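Local coordinates for protein cysteine synthase (Helicobacter pylori, PDB 6AHI) that makes L-cysteine from O-acetyl-L-serine and hydrogen sulfide with pyridoxal 5'-phosphate as cofactor, and also acts as an O-acetylserine-dependent cystathionine beta-synthase, at residues K18-N21 with K22-P25. Sequence-based numbering, arbitrary orientation.
Sequences KFTN and KDYP
The carboxylate oxygen OD2 of D23 is gripped twice: by the backbone N of T20, 2.9 Å away on a nearly straight N-H line, and by a water that donates to it. That N-H comes in on the anti side of the carboxylate, a little out of its plane. The water lies 2.7 Å from D23 OD2 and gives its other hydrogen to K18 O, so it bridges the backbone of K18, within the strand, to the D23 side chain. D23 sets its CG anti to its own carbonyl carbon (chi1 -60°), which brings OD2 up to the backbone N of T20. In the other direction D23 N donates to T20 O at 2.9 Å from above the carbonyl plane, and Y24 N adds a weak bond to that oxygen. N21 and K22 occupy the two central positions of a type I beta turn, and a weak bond from K22 N to T20 OG1 makes an ST turn inside it. The reversal follows strand 16-19, an outermost strand of the mixed sheet within this chain; K18 makes backbone hydrogen bonds to the second subunit. K22 bends at chi2 and chi4 and lies alongside N21, so that NZ donates to N21 OD1 at 3.1 Å, tilted from the carbonyl plane. F19 and Y24 run side by side, their rings inclined at 63°, with F19 CD1 3.8 Å from Y24 CE2. F272 meets both rings, edge-to-face with Y24, whose OH is hydrogen-bonded to N260 OD1 of helix 246-260.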
ATOM      1  N   LYS A  18      -4.627   3.991  17.247  1.00 15.43           N
ATOM      2  CA  LYS A  18      -4.961   3.835  18.666  1.00 16.73           C
ATOM      3  C   LYS A  18      -6.286   3.082  18.819  1.00 16.41           C
ATOM      4  O   LYS A  18      -7.340   3.498  18.280  1.00 17.06           O
ATOM      5  CB  LYS A  18      -5.066   5.175  19.383  1.00 20.11           C
ATOM      6  CG  LYS A  18      -5.357   5.093  20.877  1.00 22.45           C
ATOM      7  CD  LYS A  18      -5.709   6.458  21.431  1.00 24.19           C
ATOM      8  CE  LYS A  18      -5.684   6.493  22.936  1.00 26.83           C
ATOM      9  NZ  LYS A  18      -6.008   7.869  23.378  1.00 32.79           N
ATOM     10  N   PHE A  19      -6.207   1.947  19.522  1.00 16.54           N
ATOM     11  CA  PHE A  19      -7.343   1.112  19.878  1.00 16.50           C
ATOM     12  C   PHE A  19      -7.669   1.291  21.368  1.00 18.12           C
ATOM     13  O   PHE A  19      -6.771   1.278  22.225  1.00 18.34           O
ATOM     14  CB  PHE A  19      -7.012  -0.361  19.640  1.00 16.96           C
ATOM     15  CG  PHE A  19      -6.584  -0.724  18.244  1.00 16.72           C
ATOM     16  CD1 PHE A  19      -7.517  -1.178  17.313  1.00 17.79           C
ATOM     17  CD2 PHE A  19      -5.244  -0.708  17.883  1.00 15.86           C
ATOM     18  CE1 PHE A  19      -7.114  -1.580  16.042  1.00 17.50           C
ATOM     19  CE2 PHE A  19      -4.856  -1.084  16.610  1.00 16.45           C
ATOM     20  CZ  PHE A  19      -5.786  -1.510  15.689  1.00 17.18           C
ATOM     21  N   THR A  20      -8.971   1.405  21.694  1.00 19.32           N
ATOM     22  CA  THR A  20      -9.428   1.481  23.073  1.00 21.44           C
ATOM     23  C   THR A  20     -10.539   0.459  23.313  1.00 21.56           C
ATOM     24  O   THR A  20     -10.868  -0.341  22.421  1.00 20.13           O
ATOM     25  CB  THR A  20      -9.956   2.889  23.385  1.00 22.93           C
ATOM     26  OG1 THR A  20     -11.139   3.063  22.603  1.00 24.14           O
ATOM     27  CG2 THR A  20      -8.939   3.962  23.078  1.00 24.55           C
ATOM     28  N   ASN A  21     -11.154   0.542  24.508  1.00 22.11           N
ATOM     29  CA  ASN A  21     -12.239  -0.382  24.922  1.00 24.50           C
ATOM     30  C   ASN A  21     -13.467  -0.237  24.015  1.00 25.84           C
ATOM     31  O   ASN A  21     -14.361  -1.083  24.113  1.00 29.35           O
ATOM     32  CB  ASN A  21     -12.653  -0.208  26.397  1.00 25.54           C
ATOM     33  CG  ASN A  21     -13.230   1.149  26.720  1.00 26.63           C
ATOM     34  OD1 ASN A  21     -13.166   2.069  25.916  1.00 28.67           O
ATOM     35  ND2 ASN A  21     -13.788   1.303  27.909  1.00 30.10           N
ATOM     36  N   LYS A  22     -13.523   0.819  23.176  1.00 25.76           N
ATOM     37  CA  LYS A  22     -14.589   1.023  22.185  1.00 28.64           C
ATOM     38  C   LYS A  22     -14.479   0.013  21.041  1.00 27.04           C
ATOM     39  O   LYS A  22     -15.435  -0.195  20.357  1.00 26.79           O
ATOM     40  CB  LYS A  22     -14.485   2.355  21.428  1.00 33.59           C
ATOM     41  CG  LYS A  22     -14.659   3.625  22.229  1.00 43.26           C
ATOM     42  CD  LYS A  22     -15.873   3.601  23.096  1.00 50.65           C
ATOM     43  CE  LYS A  22     -15.861   4.725  24.109  1.00 60.39           C
ATOM     44  NZ  LYS A  22     -15.078   4.372  25.322  1.00 66.25           N
ATOM     45  N   ASP A  23     -13.264  -0.478  20.782  1.00 24.68           N
ATOM     46  CA  ASP A  23     -12.904  -1.248  19.598  1.00 24.73           C
ATOM     47  C   ASP A  23     -12.816  -2.746  19.925  1.00 24.25           C
ATOM     48  O   ASP A  23     -13.264  -3.593  19.149  1.00 24.74           O
ATOM     49  CB  ASP A  23     -11.527  -0.792  19.104  1.00 25.41           C
ATOM     50  CG  ASP A  23     -11.487   0.670  18.736  1.00 31.05           C
ATOM     51  OD1 ASP A  23     -12.356   1.071  17.942  1.00 29.81           O
ATOM     52  OD2 ASP A  23     -10.631   1.410  19.282  1.00 28.07           O
ATOM     53  N   TYR A  24     -12.194  -3.055  21.065  1.00 23.48           N
ATOM     54  CA  TYR A  24     -11.840  -4.411  21.491  1.00 25.69           C
ATOM     55  C   TYR A  24     -11.875  -4.481  23.016  1.00 27.43           C
ATOM     56  O   TYR A  24     -11.780  -3.451  23.650  1.00 24.42           O
ATOM     57  CB  TYR A  24     -10.424  -4.775  21.013  1.00 24.22           C
ATOM     58  CG  TYR A  24     -10.354  -4.987  19.525  1.00 25.02           C
ATOM     59  CD1 TYR A  24     -10.785  -6.181  18.955  1.00 25.05           C
ATOM     60  CD2 TYR A  24      -9.918  -3.970  18.687  1.00 23.35           C
ATOM     61  CE1 TYR A  24     -10.764  -6.360  17.584  1.00 25.58           C
ATOM     62  CE2 TYR A  24      -9.909  -4.132  17.314  1.00 23.19           C
ATOM     63  CZ  TYR A  24     -10.326  -5.330  16.768  1.00 25.55           C
ATOM     64  OH  TYR A  24     -10.348  -5.485  15.414  1.00 27.60           O
ATOM     65  N   PRO A  25     -11.969  -5.680  23.641  1.00 30.18           N
ATOM     66  CA  PRO A  25     -11.907  -5.810  25.112  1.00 29.08           C
ATOM     67  C   PRO A  25     -10.577  -5.387  25.762  1.00 28.59           C
ATOM     68  O   PRO A  25      -9.814  -6.168  26.243  1.00 29.74           O
ATOM     69  CB  PRO A  25     -12.196  -7.303  25.349  1.00 32.23           C
ATOM     70  CG  PRO A  25     -11.757  -7.973  24.036  1.00 32.62           C
ATOM     71  CD  PRO A  25     -12.200  -6.978  22.968  1.00 30.76           C
TER
HETATM   72  O   HOH W   1      -9.951   3.862  18.380  1.00 31.57           O